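Local coordinates for protein serine-pyruvate aminotransferase (agxt) (Sulfolobus solfataricus, PDB 3ZRP) that probably transfers the amino group of L-serine to pyruvate, and perhaps that of alanine to glyoxylate, using pyridoxal 5'-phosphate as cofactor, at residues T138-R143 and G328-F333; Q312-G317 and K334-G339. All coordinates share one frame; numbering follows the deposited sequence.

Contact 1 (T138-R143 and G328-F333). With PLP (pyridoxal-5'-phosphate), chain C.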
ATOM      1  N   THR A 138      -5.237   3.293 -20.568  1.00 27.25           N
ATOM      2  CA  THR A 138      -6.101   2.156 -20.282  1.00 26.26           C
ATOM      3  C   THR A 138      -7.559   2.432 -20.611  1.00 25.95           C
ATOM      4  O   THR A 138      -8.278   1.514 -20.976  1.00 25.59           O
ATOM      5  CB  THR A 138      -5.966   1.786 -18.782  1.00 26.02           C
ATOM      6  OG1 THR A 138      -4.583   1.674 -18.475  1.00 32.39           O
ATOM      7  CG2 THR A 138      -6.684   0.439 -18.446  1.00 31.00           C
ATOM      8  N   SER A 139      -7.986   3.693 -20.528  1.00 26.22           N
ATOM      9  CA  SER A 139      -9.397   3.996 -20.822  1.00 29.75           C
ATOM     10  C   SER A 139      -9.773   3.768 -22.304  1.00 29.78           C
ATOM     11  O   SER A 139     -10.919   3.448 -22.603  1.00 30.13           O
ATOM     12  CB  SER A 139      -9.777   5.408 -20.408  1.00 28.63           C
ATOM     13  OG  SER A 139      -9.003   6.336 -21.133  1.00 32.94           O
ATOM     14  N   THR A 140      -8.809   3.904 -23.206  1.00 28.75           N
ATOM     15  CA  THR A 140      -9.111   3.866 -24.649  1.00 29.79           C
ATOM     16  C   THR A 140      -8.315   2.795 -25.394  1.00 30.38           C
ATOM     17  O   THR A 140      -8.556   2.548 -26.573  1.00 28.02           O
ATOM     18  CB  THR A 140      -8.808   5.222 -25.332  1.00 26.30           C
ATOM     19  OG1 THR A 140      -7.418   5.532 -25.186  1.00 26.26           O
ATOM     20  CG2 THR A 140      -9.661   6.368 -24.770  1.00 30.79           C
ATOM     21  N   GLY A 141      -7.352   2.179 -24.710  1.00 29.00           N
ATOM     22  CA  GLY A 141      -6.443   1.206 -25.321  1.00 27.88           C
ATOM     23  C   GLY A 141      -5.497   1.826 -26.335  1.00 32.38           C
ATOM     24  O   GLY A 141      -5.058   1.169 -27.263  1.00 27.99           O
ATOM     25  N   VAL A 142      -5.150   3.094 -26.123  1.00 29.43           N
ATOM     26  CA  VAL A 142      -4.308   3.856 -27.042  1.00 26.28           C
ATOM     27  C   VAL A 142      -2.878   3.960 -26.515  1.00 25.35           C
ATOM     28  O   VAL A 142      -2.654   4.404 -25.381  1.00 24.84           O
ATOM     29  CB  VAL A 142      -4.916   5.262 -27.266  1.00 29.96           C
ATOM     30  CG1 VAL A 142      -3.937   6.195 -27.937  1.00 28.73           C
ATOM     31  CG2 VAL A 142      -6.198   5.159 -28.094  1.00 29.03           C
ATOM     32  N   ARG A 143      -1.910   3.527 -27.323  1.00 22.97           N
ATOM     33  CA  ARG A 143      -0.494   3.563 -26.958  1.00 24.34           C
ATOM     34  C   ARG A 143       0.151   4.807 -27.587  1.00 25.70           C
ATOM     35  O   ARG A 143       0.065   5.021 -28.804  1.00 25.42           O
ATOM     36  CB  ARG A 143       0.239   2.329 -27.461  1.00 23.94           C
ATOM     37  CG  ARG A 143       1.747   2.258 -27.126  1.00 25.01           C
ATOM     38  CD  ARG A 143       2.442   1.028 -27.752  1.00 29.04           C
ATOM     39  NE  ARG A 143       2.120   0.983 -29.170  1.00 30.16           N
ATOM     40  CZ  ARG A 143       1.476   0.005 -29.798  1.00 36.72           C
ATOM     41  NH1 ARG A 143       1.120  -1.112 -29.167  1.00 36.66           N
ATOM     42  NH2 ARG A 143       1.196   0.158 -31.090  1.00 34.74           N
ATOM     43  N   GLY A 328     -16.481   0.227 -20.210  1.00 38.72           N
ATOM     44  CA  GLY A 328     -15.927   1.402 -20.870  1.00 41.48           C
ATOM     45  C   GLY A 328     -16.155   2.643 -20.034  1.00 44.65           C
ATOM     46  O   GLY A 328     -17.207   2.789 -19.423  1.00 46.42           O
ATOM     47  N   VAL A 329     -15.171   3.538 -20.004  1.00 45.06           N
ATOM     48  CA  VAL A 329     -15.233   4.719 -19.132  1.00 50.01           C
ATOM     49  C   VAL A 329     -14.783   5.988 -19.852  1.00 51.74           C
ATOM     50  O   VAL A 329     -13.809   6.634 -19.464  1.00 57.69           O
ATOM     51  CB  VAL A 329     -14.406   4.517 -17.831  1.00 51.64           C
ATOM     52  CG1 VAL A 329     -15.195   3.690 -16.814  1.00 53.47           C
ATOM     53  CG2 VAL A 329     -13.014   3.876 -18.151  1.00 54.20           C
ATOM     54  N   HIS A 330     -15.489   6.341 -20.917  1.00 48.82           N
ATOM     55  CA  HIS A 330     -15.143   7.524 -21.697  1.00 45.23           C
ATOM     56  C   HIS A 330     -16.437   8.063 -22.267  1.00 47.95           C
ATOM     57  O   HIS A 330     -17.123   7.347 -23.000  1.00 52.35           O
ATOM     58  CB  HIS A 330     -14.155   7.174 -22.813  1.00 38.59           C
ATOM     59  CG  HIS A 330     -13.497   8.364 -23.456  1.00 43.28           C
ATOM     60  ND1 HIS A 330     -14.211   9.404 -24.013  1.00 35.71           N
ATOM     61  CD2 HIS A 330     -12.190   8.663 -23.655  1.00 39.90           C
ATOM     62  CE1 HIS A 330     -13.376  10.292 -24.521  1.00 39.22           C
ATOM     63  NE2 HIS A 330     -12.142   9.865 -24.322  1.00 39.88           N
ATOM     64  N   PRO A 331     -16.776   9.322 -21.933  1.00 49.56           N
ATOM     65  CA  PRO A 331     -18.077   9.889 -22.302  1.00 50.13           C
ATOM     66  C   PRO A 331     -18.353   9.860 -23.805  1.00 49.31           C
ATOM     67  O   PRO A 331     -19.515   9.845 -24.210  1.00 58.05           O
ATOM     68  CB  PRO A 331     -17.995  11.338 -21.800  1.00 52.32           C
ATOM     69  CG  PRO A 331     -16.530  11.626 -21.650  1.00 50.35           C
ATOM     70  CD  PRO A 331     -15.912  10.313 -21.262  1.00 47.96           C
ATOM     71  N   ALA A 332     -17.298   9.820 -24.615  1.00 46.78           N
ATOM     72  CA  ALA A 332     -17.434   9.910 -26.073  1.00 45.33           C
ATOM     73  C   ALA A 332     -17.765   8.587 -26.775  1.00 47.31           C
ATOM     74  O   ALA A 332     -18.124   8.588 -27.951  1.00 47.04           O
ATOM     75  CB  ALA A 332     -16.195  10.522 -26.676  1.00 42.14           C
ATOM     76  N   PHE A 333     -17.643   7.473 -26.056  1.00 46.12           N
ATOM     77  CA  PHE A 333     -17.843   6.146 -26.653  1.00 40.99           C
ATOM     78  C   PHE A 333     -18.812   5.289 -25.850  1.00 42.53           C
ATOM     79  O   PHE A 333     -18.941   5.446 -24.629  1.00 40.95           O
ATOM     80  CB  PHE A 333     -16.510   5.399 -26.768  1.00 37.65           C
ATOM     81  CG  PHE A 333     -15.507   6.051 -27.658  1.00 35.36           C
ATOM     82  CD1 PHE A 333     -15.520   5.817 -29.029  1.00 37.78           C
ATOM     83  CD2 PHE A 333     -14.516   6.870 -27.126  1.00 38.62           C
ATOM     84  CE1 PHE A 333     -14.585   6.417 -29.868  1.00 35.54           C
ATOM     85  CE2 PHE A 333     -13.561   7.478 -27.945  1.00 34.51           C
ATOM     86  CZ  PHE A 333     -13.591   7.245 -29.327  1.00 36.25           C
TER
HETATM   87  N1  PLP C1189      -2.198   4.583 -14.956  1.00 22.35           N
HETATM   88  C2  PLP C1189      -2.763   3.666 -15.813  1.00 25.13           C
HETATM   89  C2A PLP C1189      -2.431   3.745 -17.281  1.00 25.55           C
HETATM   90  C3  PLP C1189      -3.622   2.656 -15.324  1.00 23.99           C
HETATM   91  O3  PLP C1189      -4.085   1.821 -16.095  1.00 24.86           O
HETATM   92  C4  PLP C1189      -3.909   2.575 -13.956  1.00 26.73           C
HETATM   93  C4A PLP C1189      -4.814   1.445 -13.453  1.00 31.91           C
HETATM   94  C5  PLP C1189      -3.331   3.549 -13.115  1.00 24.54           C
HETATM   95  C6  PLP C1189      -2.454   4.536 -13.613  1.00 21.33           C
HETATM   96  C5A PLP C1189      -3.569   3.586 -11.634  1.00 21.58           C
HETATM   97  O4P PLP C1189      -2.997   2.483 -10.926  1.00 25.49           O
HETATM   98  P   PLP C1189      -3.492   2.025  -9.491  1.00 23.00           P
HETATM   99  O1P PLP C1189      -2.592   0.861  -9.219  1.00 19.31           O
HETATM  100  O2P PLP C1189      -4.916   1.651  -9.736  1.00 23.75           O
HETATM  101  O3P PLP C1189      -3.284   3.230  -8.644  1.00 17.64           O
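Ser139, His330 and Thr140 carry most of the surface that the turn 138-143 and the loop 328-333 bury against each other, and no hydrogen bond passes directly between the two. The methyl CG2 of Thr140 comes obliquely against the His330 imidazole, 3.6 Å from CD2. The ring reaches that methyl because its CG lies anti to the backbone N (chi1 -166°). The ring's rotation is fixed from within its own loop: the amide N of Ala332 donates to ND1 of His330 at 3.2 Å, nearly straight at 162° and in the plane of the ring, inside the type I turn that runs from His330 to Phe333. Phe333 adds its CD2 off-centre on one face of the imidazole. Ser139 meets Val329 more loosely, CB to CG2 at 4.2 Å, while its hydroxyl turns to Glu137. Beyond Thr140, Gly141 and Val142 pair with Glu137 in a G1 beta bulge, Gly141 taking a positive phi. One residue before Ser139, Thr138 places OG1 2.4 Å from O3 of the cofactor, a hydrogen bond whose donor may be either oxygen and whose unusually short length should not be over-read; Ser166 is a second partner of that hydroxyl. The direct meeting of the segments is thus apolar, loop carbons against Ser139 and Thr140, while polar links reach them through neighbours such as Tyr335; Thr138 contributes one of several hydrogen bonds to pyridoxal phosphate.

Contact 2 (Q312-G317 and K334-G339)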
ATOM      1  N   GLN A 312     -23.231  -3.015 -20.228  1.00 46.44           N
ATOM      2  CA  GLN A 312     -23.438  -3.703 -18.954  0.60 51.09           C
ATOM      3  C   GLN A 312     -23.979  -5.108 -19.181  1.00 51.76           C
ATOM      4  O   GLN A 312     -23.455  -6.078 -18.621  1.00 49.90           O
ATOM      5  CB  GLN A 312     -24.362  -2.921 -18.011  0.60 56.18           C
ATOM      6  CG  GLN A 312     -23.666  -1.847 -17.174  0.60 63.35           C
ATOM      7  CD  GLN A 312     -22.555  -2.388 -16.269  0.60 66.60           C
ATOM      8  OE1 GLN A 312     -21.492  -1.778 -16.156  0.60 57.12           O
ATOM      9  NE2 GLN A 312     -22.797  -3.536 -15.635  0.60 71.50           N
ATOM     10  N   LYS A 313     -25.015  -5.216 -20.020  1.00 51.35           N
ATOM     11  CA  LYS A 313     -25.587  -6.511 -20.386  1.00 52.25           C
ATOM     12  C   LYS A 313     -24.525  -7.412 -20.994  1.00 47.81           C
ATOM     13  O   LYS A 313     -24.465  -8.601 -20.686  1.00 44.70           O
ATOM     14  CB  LYS A 313     -26.771  -6.347 -21.345  1.00 59.24           C
ATOM     15  CG  LYS A 313     -28.049  -5.843 -20.678  1.00 58.26           C
ATOM     16  CD  LYS A 313     -29.253  -5.975 -21.614  1.00 65.47           C
ATOM     17  CE  LYS A 313     -30.547  -5.507 -20.953  1.00 66.48           C
ATOM     18  NZ  LYS A 313     -30.571  -4.029 -20.754  1.00 71.48           N
ATOM     19  N   VAL A 314     -23.673  -6.835 -21.837  1.00 48.96           N
ATOM     20  CA  VAL A 314     -22.556  -7.579 -22.427  1.00 51.64           C
ATOM     21  C   VAL A 314     -21.618  -8.104 -21.335  1.00 54.97           C
ATOM     22  O   VAL A 314     -21.229  -9.275 -21.370  1.00 55.96           O
ATOM     23  CB  VAL A 314     -21.795  -6.752 -23.496  1.00 49.20           C
ATOM     24  CG1 VAL A 314     -20.539  -7.478 -23.975  1.00 48.85           C
ATOM     25  CG2 VAL A 314     -22.709  -6.461 -24.676  1.00 52.42           C
ATOM     26  N   LEU A 315     -21.298  -7.258 -20.354  1.00 54.28           N
ATOM     27  CA  LEU A 315     -20.414  -7.650 -19.245  1.00 49.95           C
ATOM     28  C   LEU A 315     -21.015  -8.762 -18.384  1.00 57.68           C
ATOM     29  O   LEU A 315     -20.317  -9.708 -18.007  1.00 54.75           O
ATOM     30  CB  LEU A 315     -20.054  -6.448 -18.362  1.00 50.99           C
ATOM     31  CG  LEU A 315     -19.045  -5.379 -18.821  1.00 55.24           C
ATOM     32  CD1 LEU A 315     -18.735  -4.469 -17.657  1.00 59.33           C
ATOM     33  CD2 LEU A 315     -17.763  -5.959 -19.390  1.00 54.57           C
ATOM     34  N   ALA A 316     -22.305  -8.639 -18.075  1.00 61.71           N
ATOM     35  CA  ALA A 316     -23.012  -9.632 -17.261  1.00 60.61           C
ATOM     36  C   ALA A 316     -23.146 -10.960 -18.006  1.00 60.25           C
ATOM     37  O   ALA A 316     -22.979 -12.029 -17.418  1.00 68.83           O
ATOM     38  CB  ALA A 316     -24.376  -9.102 -16.841  1.00 55.10           C
ATOM     39  N   GLY A 317     -23.421 -10.875 -19.306  1.00 64.48           N
ATOM     40  CA  GLY A 317     -23.607 -12.046 -20.164  1.00 70.84           C
ATOM     41  C   GLY A 317     -22.348 -12.829 -20.496  1.00 71.44           C
ATOM     42  O   GLY A 317     -22.416 -14.039 -20.726  1.00 66.55           O
ATOM     43  N   LYS A 334     -19.508   4.395 -26.553  1.00 41.85           N
ATOM     44  CA  LYS A 334     -20.298   3.335 -25.929  1.00 44.39           C
ATOM     45  C   LYS A 334     -19.546   2.039 -26.226  1.00 38.42           C
ATOM     46  O   LYS A 334     -19.462   1.605 -27.382  1.00 36.55           O
ATOM     47  CB  LYS A 334     -21.728   3.301 -26.487  1.00 50.12           C
ATOM     48  CG  LYS A 334     -22.683   2.402 -25.728  1.00 56.06           C
ATOM     49  CD  LYS A 334     -24.089   2.514 -26.304  1.00 64.05           C
ATOM     50  CE  LYS A 334     -24.970   1.336 -25.901  1.00 60.54           C
ATOM     51  NZ  LYS A 334     -25.989   1.006 -26.941  1.00 63.08           N
ATOM     52  N   TYR A 335     -18.964   1.442 -25.188  1.00 38.88           N
ATOM     53  CA  TYR A 335     -18.006   0.357 -25.383  1.00 34.20           C
ATOM     54  C   TYR A 335     -17.744  -0.483 -24.138  1.00 34.54           C
ATOM     55  O   TYR A 335     -18.149  -0.119 -23.026  1.00 35.16           O
ATOM     56  CB  TYR A 335     -16.674   0.919 -25.936  1.00 34.17           C
ATOM     57  CG  TYR A 335     -15.811   1.698 -24.936  1.00 32.22           C
ATOM     58  CD1 TYR A 335     -16.274   2.859 -24.335  1.00 31.59           C
ATOM     59  CD2 TYR A 335     -14.507   1.265 -24.623  1.00 33.55           C
ATOM     60  CE1 TYR A 335     -15.474   3.592 -23.431  1.00 33.65           C
ATOM     61  CE2 TYR A 335     -13.692   1.985 -23.735  1.00 33.60           C
ATOM     62  CZ  TYR A 335     -14.186   3.145 -23.143  1.00 35.96           C
ATOM     63  OH  TYR A 335     -13.410   3.837 -22.248  1.00 42.00           O
ATOM     64  N   PHE A 336     -17.075  -1.617 -24.342  1.00 34.16           N
ATOM     65  CA  PHE A 336     -16.459  -2.367 -23.249  1.00 31.86           C
ATOM     66  C   PHE A 336     -14.997  -2.587 -23.601  1.00 32.97           C
ATOM     67  O   PHE A 336     -14.584  -2.365 -24.731  1.00 36.55           O
ATOM     68  CB  PHE A 336     -17.211  -3.695 -22.949  1.00 32.03           C
ATOM     69  CG  PHE A 336     -17.059  -4.749 -24.018  1.00 34.04           C
ATOM     70  CD1 PHE A 336     -17.889  -4.753 -25.137  1.00 34.80           C
ATOM     71  CD2 PHE A 336     -16.081  -5.738 -23.910  1.00 32.33           C
ATOM     72  CE1 PHE A 336     -17.753  -5.719 -26.142  1.00 32.25           C
ATOM     73  CE2 PHE A 336     -15.933  -6.714 -24.913  1.00 35.68           C
ATOM     74  CZ  PHE A 336     -16.777  -6.701 -26.031  1.00 36.68           C
ATOM     75  N   ARG A 337     -14.198  -3.007 -22.634  1.00 31.79           N
ATOM     76  CA  ARG A 337     -12.782  -3.212 -22.873  1.00 31.92           C
ATOM     77  C   ARG A 337     -12.354  -4.645 -22.657  1.00 32.20           C
ATOM     78  O   ARG A 337     -12.825  -5.323 -21.738  1.00 37.16           O
ATOM     79  CB  ARG A 337     -11.959  -2.315 -21.957  1.00 33.50           C
ATOM     80  CG  ARG A 337     -12.038  -0.838 -22.322  1.00 36.29           C
ATOM     81  CD  ARG A 337     -11.265  -0.016 -21.285  1.00 33.22           C
ATOM     82  NE  ARG A 337     -11.975   0.014 -20.007  1.00 31.44           N
ATOM     83  CZ  ARG A 337     -11.448   0.404 -18.848  1.00 37.14           C
ATOM     84  NH1 ARG A 337     -10.182   0.797 -18.776  1.00 30.33           N
ATOM     85  NH2 ARG A 337     -12.194   0.434 -17.742  1.00 31.51           N
ATOM     86  N   ILE A 338     -11.420  -5.084 -23.495  1.00 33.72           N
ATOM     87  CA  ILE A 338     -10.762  -6.358 -23.317  1.00 31.62           C
ATOM     88  C   ILE A 338      -9.365  -6.104 -22.784  1.00 33.26           C
ATOM     89  O   ILE A 338      -8.576  -5.414 -23.410  1.00 38.18           O
ATOM     90  CB  ILE A 338     -10.664  -7.161 -24.656  1.00 29.36           C
ATOM     91  CG1 ILE A 338     -12.026  -7.267 -25.351  1.00 31.08           C
ATOM     92  CG2 ILE A 338     -10.088  -8.561 -24.401  1.00 31.50           C
ATOM     93  CD1 ILE A 338     -11.918  -7.810 -26.797  1.00 32.13           C
ATOM     94  N   GLY A 339      -9.058  -6.672 -21.624  1.00 30.02           N
ATOM     95  CA  GLY A 339      -7.717  -6.650 -21.100  1.00 25.94           C
ATOM     96  C   GLY A 339      -7.022  -7.915 -21.511  1.00 30.48           C
ATOM     97  O   GLY A 339      -7.530  -9.005 -21.230  1.00 33.57           O
TER
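Phe336 reaches from its strand toward the helical segment 312-317, and following it outward shows how one aromatic residue can meet two successive residues of a helix. At its root, CB has the methyl CD2 of Leu315 at 4.3 Å, a loose apolar contact. The ring then leaves the backbone with CG between the backbone N and the carbonyl carbon (chi1 70°), which turns it so that one face lies against Val314. Farther out, the CD1 and CE1 side of the ring lies under Val314, whose CG1 comes within 4.0 Å of CD1 and 3.9 Å of CE1. That methyl stands over one face, 4.2 Å from the ring centroid and 21° off the normal, an off-centre CH-pi contact. Val314 delivers it by setting CG1 anti to its backbone N (chi1 173°), and the two side chains cross at about a right angle. Phe325 also meets the ring, and Val304 of the adjacent strand packs on it. Val314 in turn touches Leu360 and Leu363 of helix 346-363, so Val314 belongs to a wider apolar layer. With strand 335-339 running between antiparallel neighbours 301-305 and 326-327, the arrangement is helix-on-sheet packing, consistent with the small C-terminal alpha/beta domain of class V, fold-type I aminotransferases.

In the fold
The two contacts have centres 13 Å apart, their segments alternate along the chain, and 334-339 follows directly on 328-333. Tyr335 ties them together, its OH lying 2.5 Å from the carbonyl O of Ser139 and 2.9 Å from the amide N of Val329, both probable hydrogen bonds, so it bridges the two halves of contact 1 that do not bond to each other. Arg337 adds a second tie through NH1 to the carbonyl of Thr138, whose side chain binds pyridoxal phosphate. Strand 335-339 therefore joins the apolar packing of contact 2 to the cofactor site, which Tyr240 and Thr243 of the second subunit help to complete.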